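Local coordinates for plasmodesmata-located protein 5 (Arabidopsis thaliana, PDB 6GRE) that restricts cell-to-cell traffic through plasmodesmata during salicylic acid-triggered immune responses by regulating callose deposition, its extracellular part being a tandem pair of DUF26 (Gnk2-homologous) domains, at residues G23-T26 / N27-L31; T73-S76 / T77-S81; L98-E101 / N102-I105; A136-K139 / A140-I144; I185-L188 / K189-G193. One frame throughout, in Å; residues are numbered along the deposited sequence.

Contact 1 of 5, residues G23-T26 / N27-L31; sequences GYET and NLNSL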
loop_
_atom_site.group_PDB
_atom_site.type_symbol
_atom_site.label_atom_id
_atom_site.label_comp_id
_atom_site.label_asym_id
_atom_site.label_seq_id
_atom_site.Cartn_x
_atom_site.Cartn_y
_atom_site.Cartn_z
ATOM N N GLY A 23 8.283 4.401 25.668
ATOM C CA GLY A 23 6.968 4.847 25.375
ATOM C C GLY A 23 6.629 4.638 23.895
ATOM O O GLY A 23 5.486 4.331 23.591
ATOM N N TYR A 24 7.598 4.912 23.025
ATOM C CA TYR A 24 7.371 4.727 21.571
ATOM C C TYR A 24 6.933 3.286 21.309
ATOM O O TYR A 24 5.907 3.082 20.630
ATOM C CB TYR A 24 8.598 5.083 20.739
ATOM C CG TYR A 24 8.277 5.144 19.271
ATOM C CD1 TYR A 24 7.786 6.311 18.738
ATOM C CD2 TYR A 24 8.339 4.023 18.467
ATOM C CE1 TYR A 24 7.461 6.398 17.396
ATOM C CE2 TYR A 24 8.005 4.086 17.124
ATOM C CZ TYR A 24 7.560 5.282 16.597
ATOM O OH TYR A 24 7.245 5.417 15.267
ATOM N N GLU A 25 7.679 2.302 21.830
ATOM C CA GLU A 25 7.365 0.881 21.618
ATOM C C GLU A 25 5.946 0.608 22.121
ATOM O O GLU A 25 5.135 -0.010 21.446
ATOM C CB GLU A 25 8.339 -0.057 22.316
ATOM C CG GLU A 25 8.005 -1.521 22.046
ATOM C CD GLU A 25 8.962 -2.522 22.660
ATOM O OE1 GLU A 25 9.473 -2.234 23.723
ATOM O OE2 GLU A 25 9.212 -3.564 22.031
ATOM N N THR A 26 5.608 1.089 23.327
ATOM C CA THR A 26 4.323 0.832 23.901
ATOM C C THR A 26 3.219 1.490 23.062
ATOM O O THR A 26 2.177 0.903 22.812
ATOM C CB THR A 26 4.264 1.332 25.356
ATOM O OG1 THR A 26 5.318 0.656 26.030
ATOM C CG2 THR A 26 2.924 1.081 25.999
ATOM N N ASN A 27 3.453 2.728 22.629
ATOM C CA ASN A 27 2.473 3.455 21.817
ATOM C C ASN A 27 2.286 2.774 20.445
ATOM O O ASN A 27 1.169 2.701 19.951
ATOM C CB ASN A 27 2.852 4.936 21.716
ATOM C CG ASN A 27 2.635 5.672 23.030
ATOM O OD1 ASN A 27 1.824 5.254 23.853
ATOM N ND2 ASN A 27 3.295 6.803 23.183
ATOM N N LEU A 28 3.382 2.303 19.872
ATOM C CA LEU A 28 3.342 1.566 18.587
ATOM C C LEU A 28 2.443 0.334 18.726
ATOM O O LEU A 28 1.563 0.075 17.895
ATOM C CB LEU A 28 4.761 1.187 18.183
ATOM C CG LEU A 28 4.881 0.269 16.965
ATOM C CD1 LEU A 28 4.138 0.862 15.761
ATOM C CD2 LEU A 28 6.333 -0.008 16.633
ATOM N N ASN A 29 2.651 -0.448 19.791
ATOM C CA ASN A 29 1.865 -1.654 19.967
ATOM C C ASN A 29 0.398 -1.302 20.139
ATOM O O ASN A 29 -0.481 -1.992 19.599
ATOM C CB ASN A 29 2.400 -2.544 21.088
ATOM C CG ASN A 29 3.724 -3.168 20.719
ATOM O OD1 ASN A 29 3.964 -3.463 19.552
ATOM N ND2 ASN A 29 4.607 -3.374 21.688
ATOM N N SER A 30 0.113 -0.207 20.854
ATOM C CA SER A 30 -1.263 0.257 20.998
ATOM C C SER A 30 -1.820 0.687 19.640
ATOM O O SER A 30 -2.965 0.398 19.340
ATOM C CB SER A 30 -1.402 1.387 21.996
ATOM O OG SER A 30 -0.713 1.090 23.192
ATOM N N LEU A 31 -1.003 1.406 18.852
ATOM C CA LEU A 31 -1.420 1.876 17.510
ATOM C C LEU A 31 -1.844 0.673 16.660
ATOM O O LEU A 31 -2.915 0.678 16.030
ATOM C CB LEU A 31 -0.265 2.618 16.840
ATOM C CG LEU A 31 -0.483 2.916 15.348
ATOM C CD1 LEU A 31 -1.478 4.042 15.201
ATOM C CD2 LEU A 31 0.819 3.268 14.653
HETATM O O HOH W 1 6.952 -5.071 21.840
#
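Glu25 runs alongside Asn29 one turn further on, both side chains pointing the same way, in the first turns of the helix 23-38 that packs against the antiparallel sheet of the first DUF26 domain. The aliphatic part of Glu25 does the touching: its CG lies 3.9 Å from ND2 of Asn29. With CG anti to the backbone N (chi1 -179°) and the chain extended beyond it, the glutamate carries its carboxylate outward beside the amide, and the two flat groups are turned 39° apart. The carboxylate oxygen OE1 takes the backbone N-H of Ser21 at the start of the helix. On the buried side Tyr24 and Leu28 meet more loosely, ring atom CE2 of the tyrosine being 4.4 Å from CD2 of the leucine. The aromatic ring and the branched leucine suit the face that meets Phe18 and Val60, while the tyrosine hydroxyl is hydrogen-bonded to Tyr94 O. Asn27, at the border of that face, sends its ND2 to Val58 O and so joins the helix to the chain leading into strand 60-66. Further along, Ser30 N bonds to Thr26 O at 3.1 Å, and in one of its two modelled conformers the short serine hydroxyl can fold back onto the same oxygen. A water closes the gap between the polar ends of the first pair, donating a hydrogen bond to Glu25 OE2 at 2.7 Å and accepting one from Asn29 ND2 at 2.9 Å.

Contact 2 of 5, residues T73-S76 / T77-S81; sequences TACS and TCVSS
Cys75 and Val79 form the tight, buried side of this helical turn. The closeness is between side chain and backbone: the CG2 methyl of Val79 is packed 3.4 Å from Cys75 O, the carbonyl that receives Val79 N in a nearly straight bond (169° at the hydrogen). Between the side chains there is ordinary apolar contact, Cys75 SG lying 4.3 Å from Val79 CG2. Cys78 faces inward too; its SG stands anti to the backbone N (chi1 -170°) and is tied to Cys103, whereas Cys75 is tied to Cys66. Two disulfides three residues apart thus fasten one turn of helix to the sheet, a cysteine pattern belonging to the DUF26 fold.

The more exposed side carries small hydroxyl residues, which bond back to carbonyls of their own helix. Thr77 OG1 donates a hydrogen bond to Thr73 O at 3.0 Å, and the same oxygen accepts Thr77 N from the opposite face of the carbonyl plane. Ser76 O likewise accepts both Ser80 N and Ser80 OG, the hydroxyl 2.9 Å away and well above the carbonyl plane. Ser76 itself is held through its OG, which is hydrogen-bonded to Thr39 OG1 and to Pro72 O.

This turn lies near the start of helix 72-90. Val79 packs on Phe35 of helix 23-38 and on Tyr64 of strand 60-66, Ser80 touches Val36, and Cys78 and Ser81 rest on Met100 in the turn between strands 96-99 and 103-108.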
loop_
_atom_site.group_PDB
_atom_site.type_symbol
_atom_site.label_atom_id
_atom_site.label_comp_id
_atom_site.label_asym_id
_atom_site.label_seq_id
_atom_site.Cartn_x
_atom_site.Cartn_y
_atom_site.Cartn_z
ATOM N N THR A 73 -14.485 -8.424 7.143
ATOM C CA THR A 73 -13.858 -9.671 7.615
ATOM C C THR A 73 -12.499 -9.884 6.939
ATOM O O THR A 73 -11.524 -10.251 7.588
ATOM C CB THR A 73 -14.790 -10.869 7.392
ATOM O OG1 THR A 73 -15.901 -10.626 8.252
ATOM C CG2 THR A 73 -14.141 -12.200 7.704
ATOM N N ALA A 74 -12.462 -9.706 5.618
ATOM C CA ALA A 74 -11.244 -9.876 4.836
ATOM C C ALA A 74 -10.212 -8.809 5.231
ATOM O O ALA A 74 -9.028 -9.094 5.286
ATOM C CB ALA A 74 -11.569 -9.792 3.363
ATOM N N CYS A 75 -10.690 -7.594 5.497
ATOM C CA CYS A 75 -9.830 -6.466 5.876
ATOM C C CYS A 75 -9.215 -6.762 7.252
ATOM O O CYS A 75 -8.014 -6.637 7.444
ATOM C CB CYS A 75 -10.625 -5.170 5.827
ATOM S SG CYS A 75 -9.685 -3.672 6.207
ATOM N N SER A 76 -10.040 -7.215 8.208
ATOM C CA SER A 76 -9.525 -7.596 9.534
ATOM C C SER A 76 -8.450 -8.676 9.418
ATOM O O SER A 76 -7.398 -8.553 10.032
ATOM C CB SER A 76 -10.638 -8.062 10.439
ATOM O OG SER A 76 -11.701 -7.134 10.400
ATOM N N THR A 77 -8.716 -9.729 8.627
ATOM C CA THR A 77 -7.786 -10.836 8.490
ATOM C C THR A 77 -6.433 -10.347 7.961
ATOM O O THR A 77 -5.365 -10.737 8.446
ATOM C CB THR A 77 -8.358 -11.931 7.585
ATOM O OG1 THR A 77 -9.563 -12.384 8.216
ATOM C CG2 THR A 77 -7.386 -13.070 7.371
ATOM N N CYS A 78 -6.490 -9.498 6.933
ATOM C CA CYS A 78 -5.277 -8.986 6.312
ATOM C C CYS A 78 -4.488 -8.125 7.305
ATOM O O CYS A 78 -3.295 -8.303 7.464
ATOM C CB CYS A 78 -5.610 -8.189 5.057
ATOM S SG CYS A 78 -4.144 -7.778 4.077
ATOM N N VAL A 79 -5.166 -7.172 7.922
ATOM C CA VAL A 79 -4.496 -6.215 8.788
ATOM C C VAL A 79 -3.930 -6.938 10.015
ATOM O O VAL A 79 -2.821 -6.647 10.445
ATOM C CB VAL A 79 -5.430 -5.054 9.156
ATOM C CG1 VAL A 79 -4.855 -4.180 10.258
ATOM C CG2 VAL A 79 -5.736 -4.222 7.925
ATOM N N SER A 80 -4.686 -7.903 10.550
ATOM C CA SER A 80 -4.196 -8.710 11.665
ATOM C C SER A 80 -2.889 -9.410 11.290
ATOM O O SER A 80 -1.948 -9.421 12.086
ATOM C CB SER A 80 -5.222 -9.714 12.092
ATOM O OG SER A 80 -6.328 -9.061 12.681
ATOM N N SER A 81 -2.853 -9.996 10.085
ATOM C CA SER A 81 -1.699 -10.695 9.587
ATOM C C SER A 81 -0.532 -9.722 9.397
ATOM O O SER A 81 0.628 -10.041 9.698
ATOM C CB SER A 81 -2.009 -11.442 8.306
ATOM O OG SER A 81 -0.819 -11.993 7.774
#

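Contact 3 of 5, residues L98-E101 / N102-I105; sequences LQME and NCLI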
loop_
_atom_site.group_PDB
_atom_site.type_symbol
_atom_site.label_atom_id
_atom_site.label_comp_id
_atom_site.label_asym_id
_atom_site.label_seq_id
_atom_site.Cartn_x
_atom_site.Cartn_y
_atom_site.Cartn_z
ATOM N N LEU A 98 4.532 -2.261 5.868
ATOM C CA LEU A 98 4.344 -3.605 5.384
ATOM C C LEU A 98 3.198 -3.607 4.375
ATOM O O LEU A 98 2.093 -3.186 4.690
ATOM C CB LEU A 98 4.060 -4.536 6.561
ATOM C CG LEU A 98 4.053 -6.021 6.248
ATOM C CD1 LEU A 98 5.446 -6.514 5.920
ATOM C CD2 LEU A 98 3.506 -6.795 7.424
ATOM N N GLN A 99 3.511 -4.054 3.149
ATOM C CA GLN A 99 2.561 -4.155 2.082
ATOM C C GLN A 99 2.288 -5.630 1.829
ATOM O O GLN A 99 3.215 -6.391 1.606
ATOM C CB GLN A 99 3.100 -3.544 0.793
ATOM C CG GLN A 99 2.124 -3.612 -0.370
ATOM C CD GLN A 99 1.007 -2.611 -0.256
ATOM O OE1 GLN A 99 1.262 -1.419 -0.221
ATOM N NE2 GLN A 99 -0.224 -3.093 -0.197
ATOM N N MET A 100 1.017 -5.985 1.896
ATOM C CA MET A 100 0.482 -7.285 1.493
ATOM C C MET A 100 -0.369 -7.088 0.238
ATOM O O MET A 100 -0.640 -5.971 -0.170
ATOM C CB MET A 100 -0.379 -7.861 2.615
ATOM C CG MET A 100 0.489 -8.279 3.767
ATOM S SD MET A 100 -0.410 -8.739 5.251
ATOM C CE MET A 100 -1.246 -10.223 4.704
ATOM N N GLU A 101 -0.791 -8.187 -0.370
ATOM C CA GLU A 101 -1.609 -8.107 -1.544
ATOM C C GLU A 101 -2.867 -7.269 -1.266
ATOM O O GLU A 101 -3.214 -6.402 -2.070
ATOM C CB GLU A 101 -1.970 -9.518 -1.999
ATOM C CG GLU A 101 -2.689 -9.566 -3.329
ATOM C CD GLU A 101 -1.872 -9.298 -4.586
ATOM O OE1 GLU A 101 -0.637 -9.063 -4.493
ATOM O OE2 GLU A 101 -2.479 -9.358 -5.673
ATOM N N ASN A 102 -3.519 -7.498 -0.124
ATOM C CA ASN A 102 -4.848 -6.945 0.102
ATOM C C ASN A 102 -4.863 -5.810 1.142
ATOM O O ASN A 102 -5.911 -5.243 1.393
ATOM C CB ASN A 102 -5.808 -8.039 0.542
ATOM C CG ASN A 102 -6.160 -8.956 -0.610
ATOM O OD1 ASN A 102 -5.912 -8.617 -1.763
ATOM N ND2 ASN A 102 -6.732 -10.101 -0.288
ATOM N N CYS A 103 -3.718 -5.444 1.697
ATOM C CA CYS A 103 -3.696 -4.357 2.698
ATOM C C CYS A 103 -2.265 -3.895 2.930
ATOM O O CYS A 103 -1.311 -4.570 2.561
ATOM C CB CYS A 103 -4.324 -4.745 4.038
ATOM S SG CYS A 103 -3.431 -6.034 4.933
ATOM N N LEU A 104 -2.138 -2.714 3.560
ATOM C CA LEU A 104 -0.859 -2.244 4.073
ATOM C C LEU A 104 -1.055 -1.709 5.494
ATOM O O LEU A 104 -2.169 -1.292 5.833
ATOM C CB LEU A 104 -0.269 -1.161 3.157
ATOM C CG LEU A 104 -1.068 0.138 3.033
ATOM C CD1 LEU A 104 -0.696 1.162 4.127
ATOM C CD2 LEU A 104 -0.892 0.762 1.646
ATOM N N ILE A 105 0.036 -1.694 6.257
ATOM C CA ILE A 105 0.133 -0.916 7.475
ATOM C C ILE A 105 1.404 -0.078 7.406
ATOM O O ILE A 105 2.391 -0.473 6.778
ATOM C CB ILE A 105 0.084 -1.816 8.724
ATOM C CG1 ILE A 105 1.224 -2.825 8.760
ATOM C CG2 ILE A 105 -1.275 -2.460 8.858
ATOM C CD1 ILE A 105 1.365 -3.545 10.093
#
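The beta hairpin of strands 96-99 and 103-108, in the middle of the first DUF26 domain's antiparallel sheet, is closed here by the turn through Glu101 and Asn102. Leu98 and Ile105 form a hydrogen-bonded pair: Leu98 N reaches Ile105 O at 2.9 Å, and Ile105 N returns to Leu98 O at 3.0 Å. Their side chains share the face covered by helix 72-90, with Leu98 CB 4.0 Å from Ile105 CG1, branched apolar groups fitting a surface that meets Leu89 and Val86. Nearer the turn, Met100 N bonds to Cys103 O, and the flexible thioether brings SD to 4.1 Å from Cys103 SG, alongside the disulfide to Cys78. At the turn Asn102 OD1 is hydrogen-bonded to Arg67 NH1. Cys103 N is buried with no partner in the model.

Gln99 and Leu104, a non-hydrogen-bonded pair, occupy the other face, where the amide slants across the leucine and sets Gln99 OE1 3.6 Å from Leu104 CD2. A bend at chi2 (75°) swings the Gln99 amide back toward the turn, where NE2 gives a nearly straight bond of 2.9 Å to Met100 O, with the acceptor in the amide plane.

Contact 4 of 5, residues A136-K139 / A140-I144; sequences ALTK and ASDVI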
loop_
_atom_site.group_PDB
_atom_site.type_symbol
_atom_site.label_atom_id
_atom_site.label_comp_id
_atom_site.label_asym_id
_atom_site.label_seq_id
_atom_site.Cartn_x
_atom_site.Cartn_y
_atom_site.Cartn_z
ATOM N N ALA A 136 -4.005 -10.100 -26.761
ATOM C CA ALA A 136 -3.529 -10.060 -25.400
ATOM C C ALA A 136 -2.801 -8.730 -25.156
ATOM O O ALA A 136 -3.010 -8.104 -24.121
ATOM C CB ALA A 136 -2.634 -11.256 -25.134
ATOM N N LEU A 137 -1.942 -8.313 -26.098
ATOM C CA LEU A 137 -1.147 -7.089 -25.921
ATOM C C LEU A 137 -2.072 -5.867 -25.862
ATOM O O LEU A 137 -1.885 -4.962 -25.030
ATOM C CB LEU A 137 -0.128 -6.959 -27.052
ATOM C CG LEU A 137 0.986 -8.004 -27.034
ATOM C CD1 LEU A 137 1.652 -8.088 -28.395
ATOM C CD2 LEU A 137 2.013 -7.697 -25.951
ATOM N N THR A 138 -3.094 -5.868 -26.727
ATOM C CA THR A 138 -4.127 -4.822 -26.752
ATOM C C THR A 138 -4.866 -4.772 -25.419
ATOM O O THR A 138 -5.030 -3.668 -24.878
ATOM C CB THR A 138 -5.147 -5.046 -27.875
ATOM O OG1 THR A 138 -4.476 -4.677 -29.076
ATOM C CG2 THR A 138 -6.421 -4.244 -27.701
ATOM N N LYS A 139 -5.368 -5.923 -24.952
ATOM C CA LYS A 139 -6.095 -5.995 -23.709
ATOM C C LYS A 139 -5.257 -5.451 -22.560
ATOM O O LYS A 139 -5.779 -4.742 -21.737
ATOM C CB LYS A 139 -6.458 -7.420 -23.288
ATOM C CG LYS A 139 -7.791 -7.858 -23.825
ATOM C CD LYS A 139 -8.106 -9.309 -23.613
ATOM C CE LYS A 139 -9.020 -9.792 -24.718
ATOM N NZ LYS A 139 -9.961 -8.726 -25.162
ATOM N N ALA A 140 -4.003 -5.901 -22.456
ATOM C CA ALA A 140 -3.129 -5.465 -21.391
ATOM C C ALA A 140 -2.939 -3.950 -21.457
ATOM O O ALA A 140 -3.085 -3.278 -20.468
ATOM C CB ALA A 140 -1.822 -6.211 -21.448
ATOM N N SER A 141 -2.667 -3.423 -22.661
ATOM C CA SER A 141 -2.487 -1.986 -22.844
ATOM C C SER A 141 -3.731 -1.201 -22.398
ATOM O O SER A 141 -3.654 -0.174 -21.676
ATOM C CB SER A 141 -2.125 -1.693 -24.298
ATOM O OG SER A 141 -2.036 -0.301 -24.498
ATOM N N ASP A 142 -4.892 -1.689 -22.796
ATOM C CA ASP A 142 -6.134 -1.022 -22.518
ATOM C C ASP A 142 -6.456 -1.102 -21.020
ATOM O O ASP A 142 -6.877 -0.130 -20.431
ATOM C CB ASP A 142 -7.257 -1.590 -23.378
ATOM C CG ASP A 142 -7.231 -1.156 -24.833
ATOM O OD1 ASP A 142 -6.302 -0.401 -25.242
ATOM O OD2 ASP A 142 -8.080 -1.663 -25.557
ATOM N N VAL A 143 -6.227 -2.267 -20.392
ATOM C CA VAL A 143 -6.490 -2.414 -18.988
ATOM C C VAL A 143 -5.562 -1.481 -18.191
ATOM O O VAL A 143 -6.009 -0.774 -17.299
ATOM C CB VAL A 143 -6.386 -3.886 -18.540
ATOM C CG1 VAL A 143 -6.342 -4.012 -17.039
ATOM C CG2 VAL A 143 -7.537 -4.689 -19.132
ATOM N N ILE A 144 -4.254 -1.528 -18.496
ATOM C CA ILE A 144 -3.295 -0.757 -17.709
ATOM C C ILE A 144 -3.656 0.724 -17.841
ATOM O O ILE A 144 -3.728 1.445 -16.858
ATOM C CB ILE A 144 -1.854 -1.045 -18.163
ATOM C CG1 ILE A 144 -1.466 -2.478 -17.817
ATOM C CG2 ILE A 144 -0.903 -0.013 -17.577
ATOM C CD1 ILE A 144 -0.202 -2.963 -18.505
#
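Side-chain contact across this turn is led by Thr138 and Asp142, which lie side by side and point the same way. The CG2 methyl of Thr138 rests 3.7 Å from OD2 of Asp142; it is placed there by a first torsion (chi1 -75°, measured to OG1) that sets CG2 anti to the backbone N and leaves OG1 to turn back to Gln134 O. The carboxylate of Asp142 stays close to the helix backbone, its CG 3.3 Å from Thr138 O. Threonine and aspartate suit this exposed flank, where polar groups can meet solvent.

Backbone bonds run at the regular i to i+4 spacing: Ala140 N to Ala136 O, Ser141 N to Leu137 O, Asp142 N to Thr138 O and Val143 N to Lys139 O, all at 2.9 Å. The last carbonyl is also approached closely by a methyl, Val143 CG2 lying 3.1 Å from Lys139 O. These bonds belong to helix 134-149 of the second DUF26 domain, where it lies beside helix 174-192 over the antiparallel sheet.

Apolar contacts involve the inner side. Ala140, whose methyl is small enough for the helix to lie close to its neighbours, packs on Met129 and Phe209. Leu137 reaches Met129 and Met194.

Polar links to the surroundings are modest. Ser141 OG makes a weak hydrogen bond with Lys189 NZ of helix 174-192, and Lys139 NZ forms a long, weak ion pair with Asp135 OD1.

Contact 5 of 5, residues I185-L188 / K189-G193; sequences IGRL and KSDCG
Arg187 and Asp191 slant across one another, their guanidinium and carboxylate planes turned 61° apart in the one of two modelled arginine conformers described here. What touches is the arginine's aliphatic part, CG lying 3.9 Å from Asp191 OD2. Beyond it the chain bends at chi3 (-63°), and the charged ends stay separated, with Arg187 NH1 4.8 Å from Asp191 OD2. In this conformer a water can mediate between them: it lies in plane at the guanidinium edge, accepts from Arg187 NH1 at 2.8 Å, and gives a weak bond to Asp191 OD2. The opposite charges would still be expected to attract.

Leu188 and Cys192 pair one position on, along the buried side of the C-terminal part of helix 174-192, which packs on the sheet of the second DUF26 domain. Leu188 CD1 approaches Cys192 CB at 4.1 Å, and both side chains pack on Phe209. Cysteine suits the place because it is small enough to be buried and its thiol can form the disulfide to Cys125, joining this last part of the helix to the sheet's outer strand 120-125. Here the helical bonding is distorted: Cys192 N meets Leu188 O at 2.8 Å from above the carbonyl plane, with 144° at the hydrogen, and the next bond, from Gly193 N to Lys189 O, is weak.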
loop_
_atom_site.group_PDB
_atom_site.type_symbol
_atom_site.label_atom_id
_atom_site.label_comp_id
_atom_site.label_asym_id
_atom_site.label_seq_id
_atom_site.Cartn_x
_atom_site.Cartn_y
_atom_site.Cartn_z
ATOM N N ILE A 185 1.525 3.836 -13.188
ATOM C CA ILE A 185 0.945 3.221 -14.378
ATOM C C ILE A 185 1.871 3.407 -15.590
ATOM O O ILE A 185 2.004 2.495 -16.401
ATOM C CB ILE A 185 -0.465 3.795 -14.602
ATOM C CG1 ILE A 185 -1.400 3.438 -13.447
ATOM C CG2 ILE A 185 -0.971 3.313 -15.938
ATOM C CD1 ILE A 185 -2.644 4.295 -13.348
ATOM N N GLY A 186 2.494 4.591 -15.726
ATOM C CA GLY A 186 3.435 4.822 -16.787
ATOM C C GLY A 186 4.578 3.816 -16.779
ATOM O O GLY A 186 4.923 3.255 -17.817
ATOM N N ARG A 187 5.139 3.580 -15.589
ATOM C CA ARG A 187 6.207 2.603 -15.406
ATOM C C ARG A 187 5.688 1.195 -15.721
ATOM O O ARG A 187 6.354 0.392 -16.387
ATOM C CB ARG A 187 6.757 2.679 -13.978
ATOM C CG ARG A 187 7.976 1.794 -13.741
ATOM C CD ARG A 187 8.454 1.841 -12.305
ATOM N NE ARG A 187 8.911 3.164 -11.912
ATOM C CZ ARG A 187 10.192 3.536 -11.880
ATOM N NH1 ARG A 187 11.124 2.695 -12.282
ATOM N NH2 ARG A 187 10.525 4.746 -11.465
ATOM N N LEU A 188 4.485 0.877 -15.238
ATOM C CA LEU A 188 3.911 -0.465 -15.427
ATOM C C LEU A 188 3.743 -0.754 -16.917
ATOM O O LEU A 188 4.099 -1.811 -17.393
ATOM C CB LEU A 188 2.578 -0.560 -14.687
ATOM C CG LEU A 188 1.891 -1.916 -14.696
ATOM C CD1 LEU A 188 2.707 -2.956 -13.947
ATOM C CD2 LEU A 188 0.515 -1.836 -14.071
ATOM N N LYS A 189 3.214 0.228 -17.641
ATOM C CA LYS A 189 3.028 0.051 -19.069
ATOM C C LYS A 189 4.382 -0.023 -19.792
ATOM O O LYS A 189 4.598 -0.874 -20.645
ATOM C CB LYS A 189 2.189 1.205 -19.628
ATOM C CG LYS A 189 1.874 1.089 -21.109
ATOM C CD LYS A 189 0.993 2.209 -21.583
ATOM C CE LYS A 189 0.961 2.328 -23.090
ATOM N NZ LYS A 189 0.398 1.114 -23.715
ATOM N N SER A 190 5.280 0.908 -19.469
ATOM C CA SER A 190 6.525 1.011 -20.219
ATOM C C SER A 190 7.376 -0.237 -20.007
ATOM O O SER A 190 7.947 -0.795 -20.947
ATOM C CB SER A 190 7.300 2.237 -19.831
ATOM O OG SER A 190 6.636 3.415 -20.271
ATOM N N ASP A 191 7.425 -0.700 -18.765
ATOM C CA ASP A 191 8.329 -1.788 -18.442
ATOM C C ASP A 191 7.683 -3.166 -18.509
ATOM O O ASP A 191 8.391 -4.110 -18.903
ATOM C CB ASP A 191 9.009 -1.558 -17.110
ATOM C CG ASP A 191 10.096 -0.495 -17.238
ATOM O OD1 ASP A 191 10.575 -0.305 -18.355
ATOM O OD2 ASP A 191 10.375 0.128 -16.265
ATOM N N CYS A 192 6.403 -3.306 -18.136
ATOM C CA CYS A 192 5.742 -4.618 -18.041
ATOM C C CYS A 192 4.590 -4.762 -19.053
ATOM O O CYS A 192 3.929 -5.776 -19.019
ATOM C CB CYS A 192 5.138 -4.886 -16.666
ATOM S SG CYS A 192 6.276 -4.707 -15.271
ATOM N N GLY A 193 4.374 -3.794 -19.938
ATOM C CA GLY A 193 3.130 -3.745 -20.734
ATOM C C GLY A 193 3.010 -4.891 -21.727
ATOM O O GLY A 193 1.918 -5.198 -22.159
HETATM O O HOH W 2 11.354 -0.017 -12.990
#

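In the fold
All five contacts are local and follow in series along the chain; none nests within or crosses another. Contact 1 opens helix 23-38 and contact 2 lies early in helix 72-90, both helices packing on the first domain's sheet. Contact 3 alone closes a turn between strands, and it touches contact 2 through the Cys78-Cys103 disulfide, which ties helix to hairpin. The chain then enters the second domain, whose sheet repeats the strand order 1-4-5-3-2. There contacts 4 and 5, with centres about 11 Å apart, lie on helices 134-149 and 174-192 where these touch, Ile144 meeting Ile185 and Lys189. Contacts 1 and 4 are about 45 Å apart between centres.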